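Local coordinates for DUF1285 domain-containing protein (Shewanella baltica, PDB 2RA9), which is of unknown function but belongs to a family with a new fold of repeated structural motifs, possibly involved in signal transduction, at residues A[76-81]-A[124-129]. Sequence-based numbering, arbitrary orientation.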
loop_
_atom_site.group_PDB
_atom_site.type_symbol
_atom_site.label_atom_id
_atom_site.label_comp_id
_atom_site.label_asym_id
_atom_site.label_seq_id
_atom_site.Cartn_x
_atom_site.Cartn_y
_atom_site.Cartn_z
ATOM N N ASP A 76 1.311 -9.906 2.536
ATOM C CA ASP A 76 0.001 -9.668 1.940
ATOM C C ASP A 76 0.151 -8.494 0.969
ATOM O O ASP A 76 0.624 -8.706 -0.138
ATOM C CB ASP A 76 -1.039 -9.435 3.042
ATOM C CG ASP A 76 -2.448 -9.414 2.533
ATOM O OD1 ASP A 76 -2.680 -9.443 1.294
ATOM O OD2 ASP A 76 -3.343 -9.374 3.409
ATOM N N ALA A 77 -0.165 -7.267 1.394
ATOM C CA ALA A 77 0.079 -6.070 0.605
ATOM C C ALA A 77 1.186 -5.235 1.272
ATOM O O ALA A 77 1.387 -5.279 2.501
ATOM C CB ALA A 77 -1.158 -5.229 0.528
ATOM N N PRO A 78 1.925 -4.482 0.480
ATOM C CA PRO A 78 3.047 -3.731 1.064
ATOM C C PRO A 78 2.613 -2.574 1.970
ATOM O O PRO A 78 3.394 -2.113 2.807
ATOM C CB PRO A 78 3.771 -3.177 -0.185
ATOM C CG PRO A 78 2.756 -3.186 -1.259
ATOM C CD PRO A 78 1.925 -4.389 -0.987
ATOM N N LEU A 79 1.374 -2.103 1.777
ATOM C CA LEU A 79 0.872 -0.935 2.461
ATOM C C LEU A 79 -0.542 -1.220 2.956
ATOM O O LEU A 79 -1.308 -1.897 2.286
ATOM C CB LEU A 79 0.859 0.249 1.511
ATOM C CG LEU A 79 2.247 0.781 1.119
ATOM C CD1 LEU A 79 2.197 1.644 -0.065
ATOM C CD2 LEU A 79 2.930 1.479 2.307
ATOM N N LEU A 80 -0.865 -0.715 4.150
ATOM C CA LEU A 80 -2.200 -0.808 4.716
ATOM C C LEU A 80 -2.820 0.606 4.699
ATOM O O LEU A 80 -2.345 1.530 5.383
ATOM C CB LEU A 80 -2.115 -1.296 6.166
ATOM C CG LEU A 80 -3.489 -1.598 6.802
ATOM C CD1 LEU A 80 -4.008 -2.926 6.318
ATOM C CD2 LEU A 80 -3.407 -1.534 8.321
ATOM N N ILE A 81 -3.895 0.743 3.949
ATOM C CA ILE A 81 -4.628 1.989 3.836
ATOM C C ILE A 81 -5.514 2.191 5.066
ATOM O O ILE A 81 -6.337 1.353 5.402
ATOM C CB ILE A 81 -5.458 2.028 2.565
ATOM C CG1 ILE A 81 -4.530 2.121 1.337
ATOM C CG2 ILE A 81 -6.462 3.222 2.613
ATOM C CD1 ILE A 81 -5.180 1.875 -0.036
ATOM N N ARG A 124 4.188 2.546 -8.480
ATOM C CA ARG A 124 5.334 1.631 -8.408
ATOM C C ARG A 124 4.955 0.139 -8.303
ATOM O O ARG A 124 5.710 -0.663 -7.769
ATOM C CB ARG A 124 6.280 2.041 -7.258
ATOM C CG ARG A 124 6.899 3.462 -7.385
ATOM C CD ARG A 124 7.915 3.798 -6.286
ATOM N NE ARG A 124 7.428 3.707 -4.894
ATOM C CZ ARG A 124 6.661 4.605 -4.261
ATOM N NH1 ARG A 124 6.301 5.755 -4.818
ATOM N NH2 ARG A 124 6.303 4.375 -3.007
ATOM N N GLY A 125 3.783 -0.242 -8.806
ATOM C CA GLY A 125 3.304 -1.620 -8.742
ATOM C C GLY A 125 2.752 -2.006 -7.384
ATOM O O GLY A 125 2.395 -3.169 -7.143
ATOM N N LEU A 126 2.690 -1.041 -6.475
ATOM C CA LEU A 126 2.245 -1.299 -5.115
ATOM C C LEU A 126 0.724 -1.271 -4.987
ATOM O O LEU A 126 0.065 -0.420 -5.589
ATOM C CB LEU A 126 2.827 -0.292 -4.151
ATOM C CG LEU A 126 4.367 -0.132 -4.169
ATOM C CD1 LEU A 126 4.837 0.992 -3.207
ATOM C CD2 LEU A 126 5.081 -1.435 -3.936
ATOM N N TRP A 127 0.199 -2.178 -4.170
ATOM C CA TRP A 127 -1.227 -2.221 -3.818
ATOM C C TRP A 127 -1.341 -1.932 -2.337
ATOM O O TRP A 127 -0.482 -2.360 -1.536
ATOM C CB TRP A 127 -1.796 -3.623 -4.113
ATOM C CG TRP A 127 -1.956 -3.893 -5.569
ATOM C CD1 TRP A 127 -0.969 -4.268 -6.446
ATOM C CD2 TRP A 127 -3.150 -3.781 -6.349
ATOM N NE1 TRP A 127 -1.480 -4.425 -7.705
ATOM C CE2 TRP A 127 -2.817 -4.132 -7.673
ATOM C CE3 TRP A 127 -4.471 -3.422 -6.064
ATOM C CZ2 TRP A 127 -3.757 -4.136 -8.694
ATOM C CZ3 TRP A 127 -5.382 -3.446 -7.061
ATOM C CH2 TRP A 127 -5.032 -3.788 -8.362
ATOM N N GLY A 128 -2.380 -1.190 -1.962
ATOM C CA GLY A 128 -2.699 -0.937 -0.584
ATOM C C GLY A 128 -3.919 -1.741 -0.170
ATOM O O GLY A 128 -4.941 -1.691 -0.850
ATOM N N LYS A 129 -3.827 -2.482 0.935
ATOM C CA LYS A 129 -4.947 -3.218 1.491
ATOM C C LYS A 129 -5.788 -2.250 2.327
ATOM O O LYS A 129 -5.255 -1.577 3.174
ATOM C CB LYS A 129 -4.459 -4.352 2.404
ATOM C CG LYS A 129 -5.600 -5.130 3.008
ATOM C CD LYS A 129 -5.194 -6.455 3.618
ATOM C CE LYS A 129 -4.402 -6.295 4.845
ATOM N NZ LYS A 129 -4.004 -7.609 5.449
#
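Lys129 and Leu79 join through their backbones the two central strands of a six-stranded mixed sheet, one of two sheets in the chain that share the strand order 3-2-1-6-5-4. Strands 79-86 and 127-130 run parallel here, although the short segments are twisted by 54° against each other. Lys129 N donates to Leu79 O (2.9 Å), and Ile81 N to Lys129 O (2.8 Å), so that Lys129 grips strand 79-86 through both its amide and its carbonyl. Its side chain then reaches back along the incoming loop. Lys129 CB packs on the methyl of Ala77 (CB to CB 3.9 Å); with CG anti to the backbone N (chi1 180°), a bend at chi3 (70°) swings CE toward Leu80, and the last bond resumes the CG-to-CD direction, bringing NZ to Asp76. CD passes beside Asp76 OD2, while CE fits between that oxygen and CD1 of Leu80, 3.7 Å from Lys129 CE. Lys129 NZ closes a salt bridge to Asp76 OD2 (2.8 Å), arriving above the carboxylate plane, and also hydrogen-bonds to Ala31 O; the other oxygen, Asp76 OD1, is held by Tyr119 OH. Elsewhere, Leu126 sets CD2 against Pro78 CG and CD1 against Leu79 CD1, in a cluster that Leu54 and Tyr61 of the other sheet extend. Trp127 O, buried without a hydrogen-bond partner, lies against CD and CG of Pro78, with CD 3.2 Å from Trp127 O.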